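Local coordinates for protein putative hydrolase YdeN (Bacillus subtilis, PDB 1UXO) that probably acts as a serine hydrolase of the alpha/beta-hydrolase fold, perhaps an esterase, although its natural substrate has not been established, at residues A[97-102]-A[137-142]; A[128-133]-A[184-189]; A[79-84]-A[117-122]. The protein carries 2 engineered substitutions. All blocks are in the same frame, centred on the assembly; numbering follows the deposited sequence.

Interaction 1 (A[97-102]-A[137-142])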
# COMPACT_ATOMS: atom_id res chain seq x y z
N LEU A 97 -3.46 -0.80 -2.48
CA LEU A 97 -3.55 -0.34 -1.09
C LEU A 97 -4.37 -1.32 -0.31
O LEU A 97 -5.61 -1.27 -0.35
CB LEU A 97 -4.12 1.06 -1.03
CG LEU A 97 -3.48 2.06 -2.00
CD1 LEU A 97 -4.17 3.43 -1.95
CD2 LEU A 97 -2.01 2.22 -1.68
N VAL A 98 -3.69 -2.21 0.41
CA VAL A 98 -4.36 -3.20 1.26
C VAL A 98 -4.73 -2.59 2.60
O VAL A 98 -3.86 -2.13 3.33
CB VAL A 98 -3.54 -4.47 1.42
CG1 VAL A 98 -4.38 -5.54 2.06
CG2 VAL A 98 -3.07 -4.94 0.04
N SER A 99 -6.03 -2.55 2.88
CA SER A 99 -6.59 -1.87 4.05
C SER A 99 -6.22 -0.41 4.08
O SER A 99 -5.91 0.13 5.15
CB SER A 99 -6.14 -2.56 5.30
OG SER A 99 -6.38 -3.92 5.21
N GLY A 100 -6.24 0.21 2.89
CA GLY A 100 -5.87 1.62 2.77
C GLY A 100 -6.87 2.56 3.42
O GLY A 100 -8.11 2.30 3.48
N PHE A 101 -6.36 3.70 3.87
CA PHE A 101 -7.19 4.70 4.47
C PHE A 101 -6.46 6.06 4.31
O PHE A 101 -5.24 6.09 4.09
CB PHE A 101 -7.48 4.40 5.96
CG PHE A 101 -6.24 4.32 6.81
CD1 PHE A 101 -5.83 5.39 7.60
CD2 PHE A 101 -5.47 3.15 6.79
CE1 PHE A 101 -4.68 5.30 8.37
CE2 PHE A 101 -4.31 3.05 7.57
CZ PHE A 101 -3.90 4.13 8.35
N ALA A 102 -7.23 7.15 4.36
CA ALA A 102 -6.68 8.52 4.23
C ALA A 102 -7.29 9.52 5.26
O ALA A 102 -7.36 10.74 5.00
CB ALA A 102 -6.96 9.05 2.81
N LYS A 137 -14.31 -6.53 4.93
CA LYS A 137 -15.56 -6.04 5.49
C LYS A 137 -15.60 -6.03 6.99
O LYS A 137 -16.24 -5.14 7.56
CB LYS A 137 -16.79 -6.80 4.95
CG LYS A 137 -18.13 -6.21 5.31
CD LYS A 137 -18.22 -4.78 4.83
CE LYS A 137 -19.61 -4.19 4.64
NZ LYS A 137 -20.33 -4.07 5.90
N ASP A 138 -14.91 -6.97 7.64
CA ASP A 138 -14.93 -7.09 9.09
C ASP A 138 -13.70 -6.60 9.82
O ASP A 138 -13.49 -6.88 11.01
CB ASP A 138 -15.36 -8.52 9.52
CG ASP A 138 -14.33 -9.59 9.17
OD1 ASP A 138 -13.28 -9.24 8.56
OD2 ASP A 138 -14.51 -10.84 9.46
N ASP A 139 -12.92 -5.78 9.12
CA ASP A 139 -11.76 -5.10 9.69
C ASP A 139 -12.18 -4.14 10.84
O ASP A 139 -13.02 -3.25 10.67
CB ASP A 139 -11.07 -4.31 8.57
CG ASP A 139 -9.61 -3.93 8.91
OD1 ASP A 139 -9.28 -3.66 10.10
OD2 ASP A 139 -8.74 -3.90 8.01
N GLN A 140 -11.65 -4.41 12.01
CA GLN A 140 -11.92 -3.59 13.17
C GLN A 140 -10.83 -2.54 13.44
O GLN A 140 -10.92 -1.79 14.43
CB GLN A 140 -12.06 -4.53 14.39
CG GLN A 140 -13.20 -5.62 14.26
CD GLN A 140 -14.52 -4.98 14.09
OE1 GLN A 140 -14.89 -4.10 14.89
NE2 GLN A 140 -15.21 -5.31 12.98
N ILE A 141 -9.81 -2.47 12.59
CA ILE A 141 -8.73 -1.45 12.74
C ILE A 141 -8.92 -0.34 11.73
O ILE A 141 -9.00 0.84 12.08
CB ILE A 141 -7.34 -2.08 12.63
CG1 ILE A 141 -7.12 -3.09 13.78
CG2 ILE A 141 -6.30 -0.95 12.67
CD1 ILE A 141 -5.88 -3.98 13.63
N VAL A 142 -9.00 -0.73 10.45
CA VAL A 142 -9.37 0.16 9.35
C VAL A 142 -10.80 -0.17 8.89
O VAL A 142 -11.01 -1.13 8.16
CB VAL A 142 -8.42 0.05 8.16
CG1 VAL A 142 -8.82 1.06 7.10
CG2 VAL A 142 -6.98 0.37 8.58
O HOH W 1 -9.22 -3.99 5.30

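Interaction 2 (A[128-133]-A[184-189])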
# COMPACT_ATOMS: atom_id res chain seq x y z
N ALA A 128 -0.17 7.03 -10.88
CA ALA A 128 -0.27 5.56 -10.87
C ALA A 128 -1.25 5.10 -11.93
O ALA A 128 -2.44 5.38 -11.85
CB ALA A 128 -0.62 5.06 -9.52
N LYS A 129 -0.75 4.39 -12.94
CA LYS A 129 -1.62 3.99 -14.05
C LYS A 129 -2.77 3.07 -13.64
O LYS A 129 -3.91 3.21 -14.10
CB LYS A 129 -0.76 3.37 -15.17
CG LYS A 129 -1.49 2.87 -16.38
CD LYS A 129 -0.52 2.32 -17.43
CE LYS A 129 -1.19 2.16 -18.80
NZ LYS A 129 -0.54 1.06 -19.66
N HIS A 130 -2.46 2.11 -12.80
CA HIS A 130 -3.41 1.16 -12.30
C HIS A 130 -3.54 1.32 -10.79
O HIS A 130 -2.54 1.41 -10.11
CB HIS A 130 -2.93 -0.25 -12.64
CG HIS A 130 -2.81 -0.51 -14.12
ND1 HIS A 130 -3.90 -0.70 -14.93
CD2 HIS A 130 -1.72 -0.62 -14.92
CE1 HIS A 130 -3.49 -0.87 -16.19
NE2 HIS A 130 -2.17 -0.85 -16.20
N ARG A 131 -4.76 1.40 -10.29
CA ARG A 131 -4.98 1.62 -8.84
C ARG A 131 -6.07 0.70 -8.29
O ARG A 131 -7.13 0.57 -8.89
CB ARG A 131 -5.35 3.08 -8.58
CG ARG A 131 -4.45 4.12 -9.25
CD ARG A 131 -4.97 5.60 -9.17
NE ARG A 131 -6.23 5.70 -9.91
CZ ARG A 131 -6.34 5.76 -11.25
NH1 ARG A 131 -5.26 5.75 -12.03
NH2 ARG A 131 -7.56 5.83 -11.79
N ALA A 132 -5.79 0.11 -7.13
CA ALA A 132 -6.73 -0.76 -6.43
C ALA A 132 -6.57 -0.65 -4.94
O ALA A 132 -5.47 -0.32 -4.43
CB ALA A 132 -6.54 -2.22 -6.85
N VAL A 133 -7.71 -0.83 -4.28
CA VAL A 133 -7.83 -0.96 -2.82
C VAL A 133 -8.45 -2.34 -2.49
O VAL A 133 -9.48 -2.76 -3.07
CB VAL A 133 -8.70 0.13 -2.24
CG1 VAL A 133 -8.90 -0.07 -0.73
CG2 VAL A 133 -8.13 1.48 -2.54
N THR A 184 -0.74 -8.97 -10.93
CA THR A 184 -0.39 -9.61 -12.17
C THR A 184 -1.28 -9.15 -13.35
O THR A 184 -0.81 -9.10 -14.50
CB THR A 184 -0.40 -11.15 -11.94
OG1 THR A 184 0.72 -11.47 -11.11
CG2 THR A 184 -0.15 -11.94 -13.25
N SER A 185 -2.54 -8.86 -13.09
CA SER A 185 -3.46 -8.39 -14.13
C SER A 185 -2.97 -7.04 -14.71
O SER A 185 -3.15 -6.74 -15.90
CB SER A 185 -4.90 -8.33 -13.62
OG SER A 185 -5.15 -7.17 -12.82
N TYR A 186 -2.32 -6.25 -13.87
CA TYR A 186 -1.73 -5.01 -14.33
C TYR A 186 -0.63 -5.23 -15.36
O TYR A 186 -0.37 -4.35 -16.20
CB TYR A 186 -1.08 -4.26 -13.20
CG TYR A 186 -1.96 -3.74 -12.09
CD1 TYR A 186 -3.36 -3.76 -12.16
CD2 TYR A 186 -1.37 -3.18 -10.97
CE1 TYR A 186 -4.14 -3.26 -11.08
CE2 TYR A 186 -2.10 -2.62 -9.98
CZ TYR A 186 -3.50 -2.69 -10.05
OH TYR A 186 -4.17 -2.11 -9.01
N PHE A 187 0.14 -6.30 -15.18
CA PHE A 187 1.28 -6.58 -16.05
C PHE A 187 0.82 -6.98 -17.46
O PHE A 187 1.50 -6.68 -18.45
CB PHE A 187 2.17 -7.70 -15.51
CG PHE A 187 2.68 -7.50 -14.09
CD1 PHE A 187 2.74 -6.25 -13.50
CD2 PHE A 187 3.10 -8.60 -13.35
CE1 PHE A 187 3.21 -6.11 -12.22
CE2 PHE A 187 3.61 -8.46 -12.09
CZ PHE A 187 3.67 -7.21 -11.51
N SER A 188 -0.31 -7.69 -17.53
CA SER A 188 -0.84 -8.14 -18.83
C SER A 188 -1.42 -6.97 -19.58
O SER A 188 -1.29 -6.88 -20.79
CB SER A 188 -1.91 -9.23 -18.71
OG SER A 188 -2.88 -8.93 -17.72
N LYS A 189 -2.06 -6.08 -18.84
CA LYS A 189 -2.54 -4.83 -19.41
C LYS A 189 -1.34 -4.02 -19.89
O LYS A 189 -1.48 -3.14 -20.75
CB LYS A 189 -3.34 -4.01 -18.39
CG LYS A 189 -4.77 -4.51 -18.06
CD LYS A 189 -5.14 -4.06 -16.63
CE LYS A 189 -6.63 -4.14 -16.31
NZ LYS A 189 -6.92 -3.27 -15.14
O HOH W 2 -6.41 -0.59 -13.96

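Interaction 3 (A[79-84]-A[117-122])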
# COMPACT_ATOMS: atom_id res chain seq x y z
N ILE A 79 2.52 6.17 1.33
CA ILE A 79 2.88 6.23 -0.09
C ILE A 79 1.99 7.28 -0.81
O ILE A 79 2.43 7.88 -1.77
CB ILE A 79 2.86 4.84 -0.79
CG1 ILE A 79 1.52 4.20 -0.78
CG2 ILE A 79 4.01 3.91 -0.30
CD1 ILE A 79 1.50 2.99 -1.89
N LEU A 80 0.76 7.53 -0.33
CA LEU A 80 -0.08 8.59 -0.92
C LEU A 80 0.58 9.98 -0.73
O LEU A 80 0.66 10.81 -1.68
CB LEU A 80 -1.52 8.60 -0.35
CG LEU A 80 -2.38 7.37 -0.67
CD1 LEU A 80 -3.69 7.45 0.05
CD2 LEU A 80 -2.54 7.18 -2.15
N ARG A 81 1.08 10.24 0.47
CA ARG A 81 1.80 11.47 0.71
C ARG A 81 3.06 11.55 -0.12
O ARG A 81 3.43 12.63 -0.60
CB ARG A 81 2.11 11.64 2.15
CG ARG A 81 0.92 11.90 3.00
CD ARG A 81 0.35 13.32 2.72
NE ARG A 81 -0.79 13.55 3.56
CZ ARG A 81 -1.76 14.39 3.33
NH1 ARG A 81 -1.76 15.19 2.26
NH2 ARG A 81 -2.74 14.41 4.22
N PHE A 82 3.77 10.43 -0.25
CA PHE A 82 4.97 10.35 -1.09
C PHE A 82 4.67 10.72 -2.52
O PHE A 82 5.40 11.53 -3.14
CB PHE A 82 5.54 8.94 -0.95
CG PHE A 82 6.81 8.72 -1.63
CD1 PHE A 82 7.95 9.40 -1.25
CD2 PHE A 82 6.88 7.78 -2.67
CE1 PHE A 82 9.18 9.14 -1.94
CE2 PHE A 82 8.11 7.51 -3.33
CZ PHE A 82 9.24 8.21 -2.95
N LEU A 83 3.62 10.15 -3.10
CA LEU A 83 3.29 10.43 -4.50
C LEU A 83 2.87 11.86 -4.69
O LEU A 83 3.14 12.43 -5.74
CB LEU A 83 2.16 9.54 -4.98
CG LEU A 83 2.47 8.05 -4.98
CD1 LEU A 83 1.17 7.36 -5.31
CD2 LEU A 83 3.52 7.73 -6.00
N GLU A 84 2.21 12.47 -3.68
CA GLU A 84 1.82 13.88 -3.83
C GLU A 84 2.99 14.77 -4.10
O GLU A 84 2.86 15.74 -4.84
CB GLU A 84 1.21 14.45 -2.54
CG GLU A 84 -0.19 14.15 -2.31
CD GLU A 84 -0.73 14.88 -1.07
OE1 GLU A 84 -0.03 15.00 -0.05
OE2 GLU A 84 -1.89 15.34 -1.13
N GLY A 117 -4.88 16.29 7.15
CA GLY A 117 -4.91 17.15 6.00
C GLY A 117 -5.48 16.42 4.79
O GLY A 117 -5.34 15.21 4.68
N SER A 118 -6.14 17.14 3.92
CA SER A 118 -6.58 16.58 2.64
C SER A 118 -5.44 16.15 1.72
O SER A 118 -4.32 16.61 1.80
CB SER A 118 -7.45 17.57 1.90
OG SER A 118 -8.55 17.89 2.68
N PHE A 119 -5.75 15.20 0.87
CA PHE A 119 -4.83 14.70 -0.14
C PHE A 119 -5.23 15.34 -1.51
O PHE A 119 -6.41 15.56 -1.80
CB PHE A 119 -4.97 13.16 -0.23
CG PHE A 119 -4.43 12.43 0.95
CD1 PHE A 119 -3.19 11.80 0.87
CD2 PHE A 119 -5.10 12.42 2.18
CE1 PHE A 119 -2.61 11.15 1.97
CE2 PHE A 119 -4.54 11.80 3.29
CZ PHE A 119 -3.29 11.12 3.19
N ASP A 120 -4.26 15.52 -2.39
CA ASP A 120 -4.49 15.97 -3.75
C ASP A 120 -4.78 14.70 -4.59
O ASP A 120 -3.91 13.99 -5.06
CB ASP A 120 -3.26 16.69 -4.27
CG ASP A 120 -3.41 17.19 -5.70
OD1 ASP A 120 -4.38 16.85 -6.44
OD2 ASP A 120 -2.51 17.93 -6.21
N HIS A 121 -6.07 14.43 -4.74
CA HIS A 121 -6.53 13.19 -5.43
C HIS A 121 -6.10 13.12 -6.89
O HIS A 121 -5.76 12.07 -7.37
CB HIS A 121 -8.07 12.97 -5.25
CG HIS A 121 -8.48 12.93 -3.79
ND1 HIS A 121 -9.51 13.68 -3.26
CD2 HIS A 121 -7.97 12.24 -2.75
CE1 HIS A 121 -9.61 13.47 -1.97
NE2 HIS A 121 -8.68 12.60 -1.63
N GLN A 122 -6.14 14.26 -7.59
CA GLN A 122 -5.80 14.29 -8.99
C GLN A 122 -4.32 13.91 -9.22
O GLN A 122 -3.98 13.18 -10.11
CB GLN A 122 -6.12 15.67 -9.60
CG GLN A 122 -5.79 15.75 -11.09
CD GLN A 122 -6.21 17.08 -11.75
OE1 GLN A 122 -6.92 17.91 -11.15
NE2 GLN A 122 -5.77 17.28 -12.99

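Interaction 1 (A[97-102]-A[137-142])
S99, inside the type II turn from L97 to G100 that ends strand 92-98, meets D139 and V142 of the loop that follows strand 128-136. Its hydroxyl lies beside the backbone N (chi1 -51°), where it stops short of the carboxylate: OG of S99 and OD2 of D139 are 3.7 Å apart, and a water bridges them. That water sits 2.8 Å from OG of S99 and donates to OD2 of D139. The carbonyl O of S99 is covered by the methyls of V142, with CG2 of the valine at 3.6 Å, and has no hydrogen-bond partner in the model. At G100 the carbonyl O is taken by S147 of helix 144-153. F101 then brings its ring across V142 at about a right angle. Its CD2 rests 3.6 Å from CG2 of V142, while its CB packs against CG1 of the same valine; a chi1 of 60° sets CG between the backbone N and the carbonyl carbon and directs the ring to these methyls.

D139 is also tied within its own loop. Its OD1 takes the backbone N of I141 at 2.8 Å, nearly along the C-O axis, and that of V142 from above the carboxylate plane, forming an Asx turn and an Asx motif. OD2 is hydrogen-bonded to ND1 of H166. D139 and H166 are predicted members of the charge relay with S73, as in other alpha/beta-hydrolases, and V142 lies close to S73. Two backbone N-H groups on one oxygen thus help fix the carboxylate's rotation, leaving the other oxygen to be shared by the histidine and the water held by S99.

Interaction 2 (A[128-133]-A[184-189])
The chain turns a corner at K129 and H130 within strand 128-136, and the last turn of helix 177-188 passes close by, the CA atoms of H130 and Y186 lying 6.7 Å apart. This is helix-on-sheet packing of the alpha/beta-hydrolase fold: the C-terminal helix lies against the parallel sheet near the start of one of its inner strands. H130 and Y186 carry the contact. CB of H130 stands over the middle of the tyrosine ring, 3.4 Å from its centroid and only 3° off the normal, a CH-pi contact. With CG beside the backbone N (chi1 -62°), the imidazole is displaced toward the helix backbone, CA of Y186 over one of its faces, and makes an offset stack with the phenol, centroids 4.9 Å apart and planes at 18°. The two side chains run past each other in opposite directions.

Beyond the ring, the tyrosine hydroxyl reaches A132 on the strand. CB of A132 approaches near the plane of the phenol, 3.2 Å from OH of Y186, a tight contact, and the hydroxyl makes a weak hydrogen bond to the carbonyl O of I95 on the neighbouring strand 92-98. K189, the last modelled residue, crosses the imidazole at a slant with its extended chain, CD lying 3.6 Å from CE1 of H130. A water in the imidazole plane sits 2.7 Å from ND1 of H130 and accepts from NZ of K189 at 3.0 Å.

Interaction 3 (A[79-84]-A[117-122])
G117 offers its carbonyl O to R81 of helix 75-84, accepting from NH2 at 2.8 Å. The bond is bent, with an N-H...O angle of 139°, and the donor stands above the carbonyl plane. S118 continues the grip through its own carbonyl, whose O takes NH1 of R81 at 3.0 Å along a straighter path (164°). Both carbonyls meet the edge of the guanidinium, close to its plane, so consecutive backbone oxygens fix the orientation of the group.

F119 then slides its ring beneath that flat group. The planes are 17° apart and CZ of R81 is 3.6 Å from the ring centroid, a stacked cation-pi pair in which NH2 lies over the rim at CE2. A bend at chi2 in R81 lays its chain across the phenylalanine. On the helix, CB of L80 touches the same ring, 3.6 Å from CE1 of F119. These contacts fasten the irregular chain ahead of helix 121-127 to helix 75-84, the helix that follows the predicted nucleophile S73 in this alpha/beta-hydrolase fold; A102, from the loop after strand 92-98, also packs on F119.

At D120 the backbone N donates to E84, whose OE2 accepts it at 2.7 Å through its anti lone pair, while OE1 of E84 forms a salt bridge with NH1 of R81. The same carboxylate thus ties R81 through one oxygen and the chain two residues beyond S118 through the other. D120 is the N-cap of helix 121-127, its own OD1 accepting from the backbone N of K123.

In the fold
The three contacts are spread over the fold, their centres 18 to 20 Å apart. Interactions 1 and 2 share neighbouring strands 92-98 and 128-136 of the central parallel sheet, approached at the C-terminal ends in interaction 1 and near the start of strand 128-136 in interaction 2; they touch where L97 N probably bonds A132 O, 2.8 Å away. Interaction 3 joins helix 75-84 to the chain before helix 121-127, and L97 of interaction 1 packs on its I79 and L80. Along the chain, interaction 3 closes before interaction 2 opens, whereas interaction 1 interleaves with both. The loop 137-142, with the predicted charge-relay residue D139, thus emerges from a strand whose other end is packed against the C-terminal helix.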